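Local atomic coordinates of MrsD protein (Bacillus sp., PDB entry 1P3Y), a protein that catalyses the oxidative decarboxylation of the C-terminal cysteine of mersacidin to an aminoenethiol, as a dodecameric FAD-binding enzyme. Residues S25-Y30 against D174-A179; A92-Q97 against N105-T110; L127-T132 against R136-L141. All blocks are in the same frame, centred on the assembly; numbering follows the deposited sequence.

Contact 1. Residues S25-Y30 against D174-A179; sequences SSYLLY and DKALLA
The rings of Tyr27 and Tyr30 carry this contact, and they meet helix 173-183 in different ways. Ala176 puts its methyl at the edge of the Tyr27 ring, near the ring plane, with CB 4.1 Å from Tyr27 CE2. Tyr30 meets its partners obliquely. Its CE2 atom lies 3.5 Å from Asp174 CA and also 3.5 Å from Leu177 CD2. The phenol oxygen comes up against a carbon, with Tyr30 OH 3.6 Å from Asp174 CB. The Tyr30 ring and the Asp174 carboxylate are turned 85° from each other. Leu177 crosses Tyr30 at about a right angle, and its CB also sits 3.8 Å from Tyr30 CE2. Tyr30 gets there because its CG is anti to the backbone N (chi1 -179°), which sends the ring out from its helix toward the first turn of helix 173-183. Tyr27 has CG anti to the carbonyl carbon instead. Its ring starts off to one side, and its far part swings in to Ala176.

The short helix axes come within 10.3 Å at an angle of 58°, a distance bridged by the tyrosine rings. The Phe34 ring meets that of Tyr30, and Pro173 touches both tyrosines. Phe121 of the central sheet packs on Ala176.

The polar ends look elsewhere for partners. Tyr27 OH is hydrogen-bonded to Ile171 O, which ties helix 25-31 to the lead-in of helix 173-183. Asp174 OD1 bonds to Thr172 OG1. Lys175 NZ forms a salt bridge with Asp174 OD2, 3.4 Å away, its hydrogen bond weak, and also bonds to Thr172 OG1. The C-terminal helix is therefore joined to helix 25-31 here mainly by aromatic and aliphatic carbons. Asp174 and Lys175 link it to the chain just before it.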
loop_
_atom_site.group_PDB
_atom_site.type_symbol
_atom_site.label_atom_id
_atom_site.label_comp_id
_atom_site.label_asym_id
_atom_site.label_seq_id
_atom_site.Cartn_x
_atom_site.Cartn_y
_atom_site.Cartn_z
ATOM N N SER A 25 -33.240 -6.057 -3.269
ATOM C CA SER A 25 -33.821 -5.365 -4.434
ATOM C C SER A 25 -35.328 -5.637 -4.592
ATOM O O SER A 25 -36.083 -4.788 -5.083
ATOM C CB SER A 25 -33.118 -5.779 -5.717
ATOM O OG SER A 25 -33.322 -7.156 -5.954
ATOM N N SER A 26 -35.756 -6.828 -4.184
ATOM C CA SER A 26 -37.160 -7.209 -4.252
ATOM C C SER A 26 -38.026 -6.213 -3.475
ATOM O O SER A 26 -39.096 -5.798 -3.940
ATOM C CB SER A 26 -37.335 -8.607 -3.668
ATOM O OG SER A 26 -36.421 -9.504 -4.276
ATOM N N TYR A 27 -37.564 -5.837 -2.286
ATOM C CA TYR A 27 -38.300 -4.887 -1.476
ATOM C C TYR A 27 -38.113 -3.506 -2.061
ATOM O O TYR A 27 -39.075 -2.776 -2.286
ATOM C CB TYR A 27 -37.809 -4.909 -0.023
ATOM C CG TYR A 27 -38.047 -6.238 0.674
ATOM C CD1 TYR A 27 -37.239 -7.355 0.400
ATOM C CD2 TYR A 27 -39.105 -6.395 1.578
ATOM C CE1 TYR A 27 -37.480 -8.597 1.013
ATOM C CE2 TYR A 27 -39.359 -7.624 2.185
ATOM C CZ TYR A 27 -38.546 -8.716 1.901
ATOM O OH TYR A 27 -38.810 -9.923 2.506
ATOM N N LEU A 28 -36.859 -3.168 -2.328
ATOM C CA LEU A 28 -36.511 -1.862 -2.862
ATOM C C LEU A 28 -37.264 -1.484 -4.135
ATOM O O LEU A 28 -37.773 -0.365 -4.241
ATOM C CB LEU A 28 -34.989 -1.785 -3.092
ATOM C CG LEU A 28 -34.150 -0.883 -2.167
ATOM C CD1 LEU A 28 -34.522 -1.115 -0.719
ATOM C CD2 LEU A 28 -32.668 -1.157 -2.380
ATOM N N LEU A 29 -37.337 -2.406 -5.095
ATOM C CA LEU A 29 -38.015 -2.135 -6.365
ATOM C C LEU A 29 -39.532 -2.075 -6.195
ATOM O O LEU A 29 -40.224 -1.296 -6.860
ATOM C CB LEU A 29 -37.626 -3.185 -7.417
ATOM C CG LEU A 29 -36.159 -3.141 -7.877
ATOM C CD1 LEU A 29 -35.862 -4.300 -8.831
ATOM C CD2 LEU A 29 -35.867 -1.788 -8.538
ATOM N N TYR A 30 -40.044 -2.883 -5.278
ATOM C CA TYR A 30 -41.471 -2.907 -5.021
ATOM C C TYR A 30 -41.941 -1.616 -4.350
ATOM O O TYR A 30 -43.029 -1.124 -4.633
ATOM C CB TYR A 30 -41.825 -4.109 -4.151
ATOM C CG TYR A 30 -43.297 -4.220 -3.861
ATOM C CD1 TYR A 30 -44.200 -4.563 -4.872
ATOM C CD2 TYR A 30 -43.793 -3.962 -2.586
ATOM C CE1 TYR A 30 -45.563 -4.644 -4.620
ATOM C CE2 TYR A 30 -45.158 -4.036 -2.316
ATOM C CZ TYR A 30 -46.039 -4.378 -3.338
ATOM O OH TYR A 30 -47.389 -4.454 -3.068
ATOM N N ASP A 174 -44.877 -7.052 -0.340
ATOM C CA ASP A 174 -46.247 -6.549 -0.181
ATOM C C ASP A 174 -46.699 -6.503 1.285
ATOM O O ASP A 174 -47.257 -5.505 1.735
ATOM C CB ASP A 174 -47.216 -7.402 -1.008
ATOM C CG ASP A 174 -47.001 -8.887 -0.801
ATOM O OD1 ASP A 174 -45.838 -9.341 -0.925
ATOM O OD2 ASP A 174 -47.990 -9.598 -0.522
ATOM N N LYS A 175 -46.463 -7.576 2.032
ATOM C CA LYS A 175 -46.844 -7.576 3.442
ATOM C C LYS A 175 -46.076 -6.437 4.108
ATOM O O LYS A 175 -46.656 -5.585 4.800
ATOM C CB LYS A 175 -46.443 -8.883 4.136
ATOM C CG LYS A 175 -46.713 -10.152 3.377
ATOM C CD LYS A 175 -48.117 -10.654 3.574
ATOM C CE LYS A 175 -48.218 -12.091 3.056
ATOM N NZ LYS A 175 -47.692 -12.223 1.651
ATOM N N ALA A 176 -44.758 -6.443 3.890
ATOM C CA ALA A 176 -43.863 -5.436 4.456
ATOM C C ALA A 176 -44.359 -4.016 4.179
ATOM O O ALA A 176 -44.359 -3.159 5.072
ATOM C CB ALA A 176 -42.473 -5.622 3.902
ATOM N N LEU A 177 -44.776 -3.761 2.941
ATOM C CA LEU A 177 -45.285 -2.436 2.588
ATOM C C LEU A 177 -46.468 -2.085 3.500
ATOM O O LEU A 177 -46.534 -0.982 4.058
ATOM C CB LEU A 177 -45.728 -2.403 1.119
ATOM C CG LEU A 177 -46.503 -1.163 0.639
ATOM C CD1 LEU A 177 -45.748 0.122 0.984
ATOM C CD2 LEU A 177 -46.719 -1.277 -0.875
ATOM N N LEU A 178 -47.389 -3.038 3.656
ATOM C CA LEU A 178 -48.558 -2.837 4.501
ATOM C C LEU A 178 -48.133 -2.515 5.932
ATOM O O LEU A 178 -48.668 -1.588 6.563
ATOM C CB LEU A 178 -49.447 -4.084 4.473
ATOM C CG LEU A 178 -50.008 -4.469 3.093
ATOM C CD1 LEU A 178 -50.821 -5.753 3.220
ATOM C CD2 LEU A 178 -50.879 -3.343 2.530
ATOM N N ALA A 179 -47.164 -3.275 6.443
ATOM C CA ALA A 179 -46.672 -3.049 7.795
ATOM C C ALA A 179 -46.111 -1.628 7.903
ATOM O O ALA A 179 -46.291 -0.961 8.925
ATOM C CB ALA A 179 -45.615 -4.075 8.138
#

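Contact 2. Residues A92-Q97 against N105-T110; sequences ANILGQ and NLVATT. With FAD (flavin-adenine dinucleotide), chain B.
Asn105 has CG between its backbone N and carbonyl carbon (chi1 52°), which places its amide between the helix start, the Ile94 methyl and the FAD pyrophosphate. Asn93 has CG anti to its backbone N (chi1 175°) and reaches the same pyrophosphate from helix 92-99.

The oxygen and the nitrogen of the Asn105 amide do separate jobs. Asn105 OD1 accepts from Ala108 N at 3.0 Å, a nearly straight N-cap bond. Asn105 ND2 donates to FAD O2A at 2.9 Å. The cap fixes the rotation of the amide and so points an N-H at the phosphate oxygen. Asn93 ND2 donates to FAD O2P on the other phosphate, 2.7 Å away. The backbone Ala92 N bonds to FAD O2 of the flavin ring at 2.7 Å.

Between the helices the contact is mostly apolar. Ile94 CD1 lies 3.6 Å from Ala108 CB and 3.7 Å from Val107 CG1. It also sits 3.9 Å from Asn105 OD1. Gln97 rests its OE1 against Ala108 CB at 3.8 Å, while that oxygen is hydrogen-bonded to Met104 N of the same chain. The helix axes run at 37°.

A second subunit closes in, as Asn93 OD1 accepts from its Ala103 N. Thr109 OG1 bonds to O3' of another FAD. Two helix starts holding one dinucleotide pyrophosphate, in a site shared between subunits, fit the Rossmann-type flavin-binding fold of the HFCD family.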
loop_
_atom_site.group_PDB
_atom_site.type_symbol
_atom_site.label_atom_id
_atom_site.label_comp_id
_atom_site.label_asym_id
_atom_site.label_seq_id
_atom_site.Cartn_x
_atom_site.Cartn_y
_atom_site.Cartn_z
ATOM N N ALA A 92 -29.710 -9.319 15.300
ATOM C CA ALA A 92 -29.882 -9.376 16.741
ATOM C C ALA A 92 -29.059 -8.199 17.284
ATOM O O ALA A 92 -29.496 -7.451 18.169
ATOM C CB ALA A 92 -29.351 -10.699 17.284
ATOM N N ASN A 93 -27.868 -8.033 16.715
ATOM C CA ASN A 93 -26.962 -6.969 17.111
ATOM C C ASN A 93 -27.633 -5.590 17.062
ATOM O O ASN A 93 -27.656 -4.876 18.063
ATOM C CB ASN A 93 -25.709 -6.986 16.223
ATOM C CG ASN A 93 -24.788 -5.821 16.513
ATOM O OD1 ASN A 93 -24.306 -5.666 17.644
ATOM N ND2 ASN A 93 -24.552 -4.975 15.500
ATOM N N ILE A 94 -28.176 -5.208 15.907
ATOM C CA ILE A 94 -28.842 -3.909 15.788
ATOM C C ILE A 94 -29.990 -3.785 16.817
ATOM O O ILE A 94 -30.177 -2.717 17.423
ATOM C CB ILE A 94 -29.345 -3.683 14.319
ATOM C CG1 ILE A 94 -28.469 -2.618 13.627
ATOM C CG2 ILE A 94 -30.821 -3.354 14.272
ATOM C CD1 ILE A 94 -28.232 -1.357 14.380
ATOM N N LEU A 95 -30.744 -4.872 17.024
ATOM C CA LEU A 95 -31.827 -4.864 18.011
ATOM C C LEU A 95 -31.221 -4.600 19.388
ATOM O O LEU A 95 -31.732 -3.755 20.140
ATOM C CB LEU A 95 -32.583 -6.205 18.036
ATOM C CG LEU A 95 -33.346 -6.552 16.744
ATOM C CD1 LEU A 95 -33.978 -7.934 16.854
ATOM C CD2 LEU A 95 -34.403 -5.489 16.444
ATOM N N GLY A 96 -30.131 -5.310 19.713
ATOM C CA GLY A 96 -29.479 -5.120 21.003
ATOM C C GLY A 96 -28.890 -3.720 21.179
ATOM O O GLY A 96 -28.894 -3.136 22.278
ATOM N N GLN A 97 -28.389 -3.145 20.094
ATOM C CA GLN A 97 -27.801 -1.829 20.215
ATOM C C GLN A 97 -28.874 -0.779 20.404
ATOM O O GLN A 97 -28.780 0.059 21.314
ATOM C CB GLN A 97 -26.932 -1.483 18.985
ATOM C CG GLN A 97 -25.479 -1.972 19.092
ATOM C CD GLN A 97 -24.591 -1.528 17.925
ATOM O OE1 GLN A 97 -24.354 -0.338 17.723
ATOM N NE2 GLN A 97 -24.102 -2.493 17.159
ATOM N N ASN A 105 -22.594 2.177 14.896
ATOM C CA ASN A 105 -22.573 2.300 13.444
ATOM C C ASN A 105 -23.662 3.282 13.059
ATOM O O ASN A 105 -24.512 3.645 13.896
ATOM C CB ASN A 105 -22.743 0.957 12.702
ATOM C CG ASN A 105 -23.950 0.152 13.158
ATOM O OD1 ASN A 105 -25.039 0.687 13.410
ATOM N ND2 ASN A 105 -23.763 -1.161 13.238
ATOM N N LEU A 106 -23.634 3.716 11.803
ATOM C CA LEU A 106 -24.577 4.707 11.340
ATOM C C LEU A 106 -26.032 4.235 11.447
ATOM O O LEU A 106 -26.909 5.020 11.823
ATOM C CB LEU A 106 -24.191 5.141 9.916
ATOM C CG LEU A 106 -24.900 6.328 9.253
ATOM C CD1 LEU A 106 -24.749 7.597 10.062
ATOM C CD2 LEU A 106 -24.326 6.512 7.869
ATOM N N VAL A 107 -26.287 2.958 11.161
ATOM C CA VAL A 107 -27.657 2.421 11.229
ATOM C C VAL A 107 -28.283 2.622 12.616
ATOM O O VAL A 107 -29.401 3.119 12.743
ATOM C CB VAL A 107 -27.681 0.913 10.844
ATOM C CG1 VAL A 107 -29.042 0.292 11.189
ATOM C CG2 VAL A 107 -27.389 0.762 9.332
ATOM N N ALA A 108 -27.545 2.256 13.653
ATOM C CA ALA A 108 -28.014 2.408 15.017
ATOM C C ALA A 108 -28.072 3.876 15.455
ATOM O O ALA A 108 -28.936 4.274 16.238
ATOM C CB ALA A 108 -27.101 1.610 15.975
ATOM N N THR A 109 -27.144 4.680 14.964
ATOM C CA THR A 109 -27.097 6.085 15.324
ATOM C C THR A 109 -28.305 6.813 14.731
ATOM O O THR A 109 -28.944 7.657 15.374
ATOM C CB THR A 109 -25.780 6.747 14.789
ATOM O OG1 THR A 109 -24.639 6.080 15.351
ATOM C CG2 THR A 109 -25.719 8.230 15.180
ATOM N N THR A 110 -28.613 6.481 13.489
ATOM C CA THR A 110 -29.725 7.102 12.812
ATOM C C THR A 110 -31.020 6.881 13.575
ATOM O O THR A 110 -31.882 7.758 13.597
ATOM C CB THR A 110 -29.834 6.566 11.383
ATOM O OG1 THR A 110 -28.611 6.874 10.691
ATOM C CG2 THR A 110 -31.026 7.199 10.653
HETATM P PA FAD B . -21.870 -4.352 11.834
HETATM O O1A FAD B . -21.742 -4.804 10.384
HETATM O O2A FAD B . -21.708 -2.875 12.139
HETATM O O5B FAD B . -20.807 -5.145 12.801
HETATM C C5B FAD B . -20.124 -6.378 12.426
HETATM C C4B FAD B . -18.720 -6.115 11.896
HETATM O O4B FAD B . -18.609 -4.762 11.466
HETATM C C3B FAD B . -17.595 -6.297 12.931
HETATM O O3B FAD B . -16.788 -7.353 12.421
HETATM C C2B FAD B . -16.948 -4.952 12.991
HETATM O O2B FAD B . -15.583 -4.839 13.281
HETATM C C1B FAD B . -17.288 -4.327 11.641
HETATM N N9A FAD B . -17.335 -2.835 11.502
HETATM C C8A FAD B . -18.279 -1.845 12.017
HETATM N N7A FAD B . -17.998 -0.602 11.691
HETATM C C5A FAD B . -16.804 -0.700 10.906
HETATM C C6A FAD B . -15.949 0.267 10.244
HETATM N N6A FAD B . -16.207 1.585 10.253
HETATM N N1A FAD B . -14.791 -0.210 9.557
HETATM C C2A FAD B . -14.479 -1.542 9.518
HETATM N N3A FAD B . -15.265 -2.566 10.125
HETATM C C4A FAD B . -16.424 -1.982 10.814
HETATM N N1 FAD B . -26.844 -11.787 12.498
HETATM C C2 FAD B . -28.217 -11.688 12.684
HETATM O O2 FAD B . -28.684 -11.246 13.769
HETATM N N3 FAD B . -29.078 -12.084 11.648
HETATM C C4 FAD B . -28.660 -12.605 10.365
HETATM O O4 FAD B . -29.539 -12.950 9.486
HETATM C C4X FAD B . -27.278 -12.677 10.204
HETATM N N5 FAD B . -26.811 -13.163 8.934
HETATM C C5X FAD B . -25.396 -13.217 8.728
HETATM C C6 FAD B . -24.874 -13.690 7.485
HETATM C C7 FAD B . -23.450 -13.772 7.194
HETATM C C7M FAD B . -22.999 -14.290 5.798
HETATM C C8 FAD B . -22.504 -13.345 8.250
HETATM C C8M FAD B . -20.998 -13.366 8.089
HETATM C C9 FAD B . -22.966 -12.874 9.489
HETATM C C9A FAD B . -24.390 -12.795 9.780
HETATM N N10 FAD B . -25.010 -12.318 11.066
HETATM C C10 FAD B . -26.398 -12.260 11.268
HETATM C "C1'" FAD B . -24.110 -11.906 12.102
HETATM C "C2'" FAD B . -23.897 -10.447 12.285
HETATM O "O2'" FAD B . -23.326 -9.909 11.009
HETATM C "C3'" FAD B . -22.923 -10.178 13.371
HETATM O "O3'" FAD B . -23.517 -10.309 14.680
HETATM C "C4'" FAD B . -22.272 -8.766 13.313
HETATM O "O4'" FAD B . -21.293 -8.685 14.404
HETATM C "C5'" FAD B . -23.229 -7.610 13.471
HETATM O "O5'" FAD B . -23.785 -7.233 12.202
HETATM P P FAD B . -24.442 -5.819 11.963
HETATM O O1P FAD B . -24.887 -5.813 10.564
HETATM O O2P FAD B . -25.502 -5.599 13.012
HETATM O O3P FAD B . -23.288 -4.762 12.366
#

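Contact 3. Residues L127-T132 against R136-L141; sequences LMWNKT and RNIEQL. With FAD (flavin-adenine dinucleotide), chain B.
Trp129 brings the six-membered part of its indole to Ile138, with CZ3 4.3 Å from Ile138 CD1. The methyl approaches the ring obliquely. In the Rossmann-type fold, strand 119-122 is followed here by the short helix 126-129, a bend, and then helix 132-144. Pro122 at the end of the strand packs on both Trp129 and Ile138, and Leu95 of helix 92-99 also touches Ile138.

Lys131 stands at the N-cap of the longer helix, and its NZ is hydrogen-bonded to His114 O of a second subunit. In the first turn Arg136 N donates to Thr132 O at 2.9 Å with an angle of 164°. The two side chains pass at a slant, Thr132 CG2 3.9 Å from Arg136 NH1. The arginine chain bends at chi3 (68°), which turns its guanidinium back along that turn. Its main charge partner is across the subunit border, where NH2 forms a salt bridge with Asp144 of the second subunit.

On helix 126-129, Met128 faces the flavin. Its bent chain sets CE 3.3 Å from FAD O2 and 3.7 Å from FAD C2.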
loop_
_atom_site.group_PDB
_atom_site.type_symbol
_atom_site.label_atom_id
_atom_site.label_comp_id
_atom_site.label_asym_id
_atom_site.label_seq_id
_atom_site.Cartn_x
_atom_site.Cartn_y
_atom_site.Cartn_z
ATOM N N LEU A 127 -32.012 -20.336 16.268
ATOM C CA LEU A 127 -31.381 -20.494 17.569
ATOM C C LEU A 127 -31.276 -19.105 18.203
ATOM O O LEU A 127 -31.613 -18.906 19.373
ATOM C CB LEU A 127 -29.990 -21.116 17.425
ATOM C CG LEU A 127 -29.981 -22.631 17.171
ATOM C CD1 LEU A 127 -28.570 -23.105 16.860
ATOM C CD2 LEU A 127 -30.531 -23.356 18.394
ATOM N N MET A 128 -30.828 -18.137 17.412
ATOM C CA MET A 128 -30.681 -16.770 17.893
ATOM C C MET A 128 -32.027 -16.160 18.244
ATOM O O MET A 128 -32.159 -15.442 19.236
ATOM C CB MET A 128 -30.012 -15.908 16.821
ATOM C CG MET A 128 -28.595 -16.322 16.482
ATOM S SD MET A 128 -28.040 -15.542 14.970
ATOM C CE MET A 128 -27.683 -13.860 15.580
ATOM N N TRP A 129 -33.025 -16.438 17.416
ATOM C CA TRP A 129 -34.352 -15.887 17.635
ATOM C C TRP A 129 -34.985 -16.350 18.957
ATOM O O TRP A 129 -35.743 -15.608 19.596
ATOM C CB TRP A 129 -35.249 -16.227 16.433
ATOM C CG TRP A 129 -36.656 -15.734 16.587
ATOM C CD1 TRP A 129 -37.746 -16.474 16.974
ATOM C CD2 TRP A 129 -37.128 -14.384 16.425
ATOM N NE1 TRP A 129 -38.863 -15.671 17.064
ATOM C CE2 TRP A 129 -38.517 -14.385 16.734
ATOM C CE3 TRP A 129 -36.519 -13.178 16.052
ATOM C CZ2 TRP A 129 -39.308 -13.218 16.681
ATOM C CZ3 TRP A 129 -37.304 -12.013 16.000
ATOM C CH2 TRP A 129 -38.685 -12.046 16.314
ATOM N N ASN A 130 -34.640 -17.552 19.398
ATOM C CA ASN A 130 -35.224 -18.061 20.629
ATOM C C ASN A 130 -34.466 -17.690 21.881
ATOM O O ASN A 130 -34.842 -18.098 22.978
ATOM C CB ASN A 130 -35.403 -19.585 20.552
ATOM C CG ASN A 130 -36.375 -19.999 19.446
ATOM O OD1 ASN A 130 -37.443 -19.389 19.270
ATOM N ND2 ASN A 130 -36.009 -21.038 18.698
ATOM N N LYS A 131 -33.405 -16.910 21.728
ATOM C CA LYS A 131 -32.624 -16.482 22.887
ATOM C C LYS A 131 -33.384 -15.435 23.720
ATOM O O LYS A 131 -34.002 -14.497 23.187
ATOM C CB LYS A 131 -31.251 -15.939 22.441
ATOM C CG LYS A 131 -30.277 -17.022 22.013
ATOM C CD LYS A 131 -29.880 -17.876 23.203
ATOM C CE LYS A 131 -29.198 -19.179 22.795
ATOM N NZ LYS A 131 -27.904 -18.974 22.128
ATOM N N THR A 132 -33.332 -15.620 25.034
ATOM C CA THR A 132 -34.000 -14.735 25.979
ATOM C C THR A 132 -33.746 -13.245 25.706
ATOM O O THR A 132 -34.704 -12.456 25.599
ATOM C CB THR A 132 -33.553 -15.063 27.427
ATOM O OG1 THR A 132 -33.644 -16.475 27.646
ATOM C CG2 THR A 132 -34.422 -14.343 28.440
ATOM N N ARG A 136 -36.222 -10.064 25.029
ATOM C CA ARG A 136 -36.221 -8.945 25.956
ATOM C C ARG A 136 -35.940 -7.661 25.204
ATOM O O ARG A 136 -36.577 -6.628 25.467
ATOM C CB ARG A 136 -35.171 -9.143 27.053
ATOM C CG ARG A 136 -34.981 -7.894 27.920
ATOM C CD ARG A 136 -34.217 -8.175 29.232
ATOM N NE ARG A 136 -32.809 -8.542 29.081
ATOM C CZ ARG A 136 -32.305 -9.771 29.244
ATOM N NH1 ARG A 136 -33.082 -10.809 29.572
ATOM N NH2 ARG A 136 -31.000 -9.962 29.079
ATOM N N ASN A 137 -34.995 -7.728 24.256
ATOM C CA ASN A 137 -34.626 -6.545 23.483
ATOM C C ASN A 137 -35.801 -6.088 22.640
ATOM O O ASN A 137 -36.114 -4.892 22.620
ATOM C CB ASN A 137 -33.369 -6.812 22.613
ATOM C CG ASN A 137 -32.043 -6.670 23.410
ATOM O OD1 ASN A 137 -31.000 -7.188 23.006
ATOM N ND2 ASN A 137 -32.091 -5.958 24.533
ATOM N N ILE A 138 -36.455 -7.032 21.957
ATOM C CA ILE A 138 -37.620 -6.709 21.112
ATOM C C ILE A 138 -38.695 -5.991 21.954
ATOM O O ILE A 138 -39.236 -4.941 21.561
ATOM C CB ILE A 138 -38.276 -7.989 20.522
ATOM C CG1 ILE A 138 -37.274 -8.751 19.640
ATOM C CG2 ILE A 138 -39.555 -7.607 19.749
ATOM C CD1 ILE A 138 -37.245 -8.283 18.208
ATOM N N GLU A 139 -38.990 -6.575 23.112
ATOM C CA GLU A 139 -39.977 -6.019 24.010
ATOM C C GLU A 139 -39.602 -4.591 24.380
ATOM O O GLU A 139 -40.405 -3.657 24.202
ATOM C CB GLU A 139 -40.103 -6.904 25.258
ATOM C CG GLU A 139 -41.213 -6.498 26.245
ATOM C CD GLU A 139 -42.536 -6.133 25.559
ATOM O OE1 GLU A 139 -42.907 -6.827 24.575
ATOM O OE2 GLU A 139 -43.198 -5.157 26.016
ATOM N N GLN A 140 -38.368 -4.412 24.846
ATOM C CA GLN A 140 -37.865 -3.101 25.254
ATOM C C GLN A 140 -38.040 -2.045 24.165
ATOM O O GLN A 140 -38.358 -0.890 24.456
ATOM C CB GLN A 140 -36.391 -3.199 25.656
ATOM C CG GLN A 140 -35.819 -1.921 26.248
ATOM C CD GLN A 140 -36.451 -1.561 27.579
ATOM O OE1 GLN A 140 -36.144 -2.160 28.608
ATOM N NE2 GLN A 140 -37.340 -0.577 27.565
ATOM N N LEU A 141 -37.778 -2.434 22.920
ATOM C CA LEU A 141 -37.933 -1.537 21.781
ATOM C C LEU A 141 -39.398 -1.114 21.640
ATOM O O LEU A 141 -39.700 0.065 21.386
ATOM C CB LEU A 141 -37.461 -2.233 20.500
ATOM C CG LEU A 141 -35.943 -2.324 20.293
ATOM C CD1 LEU A 141 -35.631 -3.336 19.198
ATOM C CD2 LEU A 141 -35.393 -0.935 19.938
HETATM P PA FAD B . -21.870 -4.352 11.834
HETATM O O1A FAD B . -21.742 -4.804 10.384
HETATM O O2A FAD B . -21.708 -2.875 12.139
HETATM O O5B FAD B . -20.807 -5.145 12.801
HETATM C C5B FAD B . -20.124 -6.378 12.426
HETATM C C4B FAD B . -18.720 -6.115 11.896
HETATM O O4B FAD B . -18.609 -4.762 11.466
HETATM C C3B FAD B . -17.595 -6.297 12.931
HETATM O O3B FAD B . -16.788 -7.353 12.421
HETATM C C2B FAD B . -16.948 -4.952 12.991
HETATM O O2B FAD B . -15.583 -4.839 13.281
HETATM C C1B FAD B . -17.288 -4.327 11.641
HETATM N N9A FAD B . -17.335 -2.835 11.502
HETATM C C8A FAD B . -18.279 -1.845 12.017
HETATM N N7A FAD B . -17.998 -0.602 11.691
HETATM C C5A FAD B . -16.804 -0.700 10.906
HETATM C C6A FAD B . -15.949 0.267 10.244
HETATM N N6A FAD B . -16.207 1.585 10.253
HETATM N N1A FAD B . -14.791 -0.210 9.557
HETATM C C2A FAD B . -14.479 -1.542 9.518
HETATM N N3A FAD B . -15.265 -2.566 10.125
HETATM C C4A FAD B . -16.424 -1.982 10.814
HETATM N N1 FAD B . -26.844 -11.787 12.498
HETATM C C2 FAD B . -28.217 -11.688 12.684
HETATM O O2 FAD B . -28.684 -11.246 13.769
HETATM N N3 FAD B . -29.078 -12.084 11.648
HETATM C C4 FAD B . -28.660 -12.605 10.365
HETATM O O4 FAD B . -29.539 -12.950 9.486
HETATM C C4X FAD B . -27.278 -12.677 10.204
HETATM N N5 FAD B . -26.811 -13.163 8.934
HETATM C C5X FAD B . -25.396 -13.217 8.728
HETATM C C6 FAD B . -24.874 -13.690 7.485
HETATM C C7 FAD B . -23.450 -13.772 7.194
HETATM C C7M FAD B . -22.999 -14.290 5.798
HETATM C C8 FAD B . -22.504 -13.345 8.250
HETATM C C8M FAD B . -20.998 -13.366 8.089
HETATM C C9 FAD B . -22.966 -12.874 9.489
HETATM C C9A FAD B . -24.390 -12.795 9.780
HETATM N N10 FAD B . -25.010 -12.318 11.066
HETATM C C10 FAD B . -26.398 -12.260 11.268
HETATM C "C1'" FAD B . -24.110 -11.906 12.102
HETATM C "C2'" FAD B . -23.897 -10.447 12.285
HETATM O "O2'" FAD B . -23.326 -9.909 11.009
HETATM C "C3'" FAD B . -22.923 -10.178 13.371
HETATM O "O3'" FAD B . -23.517 -10.309 14.680
HETATM C "C4'" FAD B . -22.272 -8.766 13.313
HETATM O "O4'" FAD B . -21.293 -8.685 14.404
HETATM C "C5'" FAD B . -23.229 -7.610 13.471
HETATM O "O5'" FAD B . -23.785 -7.233 12.202
HETATM P P FAD B . -24.442 -5.819 11.963
HETATM O O1P FAD B . -24.887 -5.813 10.564
HETATM O O2P FAD B . -25.502 -5.599 13.012
HETATM O O3P FAD B . -23.288 -4.762 12.366
#

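Contact 2 is the fully buried one, while contacts 1 and 3 are only partly buried. Contacts 2 and 3 touch each other: Leu95 of helix 92-99 packs on Ile138 and Leu141 of helix 132-144. Both also reach FAD and a second subunit. Contact 1 is separate, with its nearest atoms about 12 Å from contact 2, and no other chain of the assembly touches its segments. It joins parts far apart in sequence and encloses the other two along the chain. Its chemistry is aromatic and aliphatic. Contact 2 combines aliphatic packing with amides aimed at phosphates, and contact 3 combines a local helix bond with a charge turned to a neighbouring subunit.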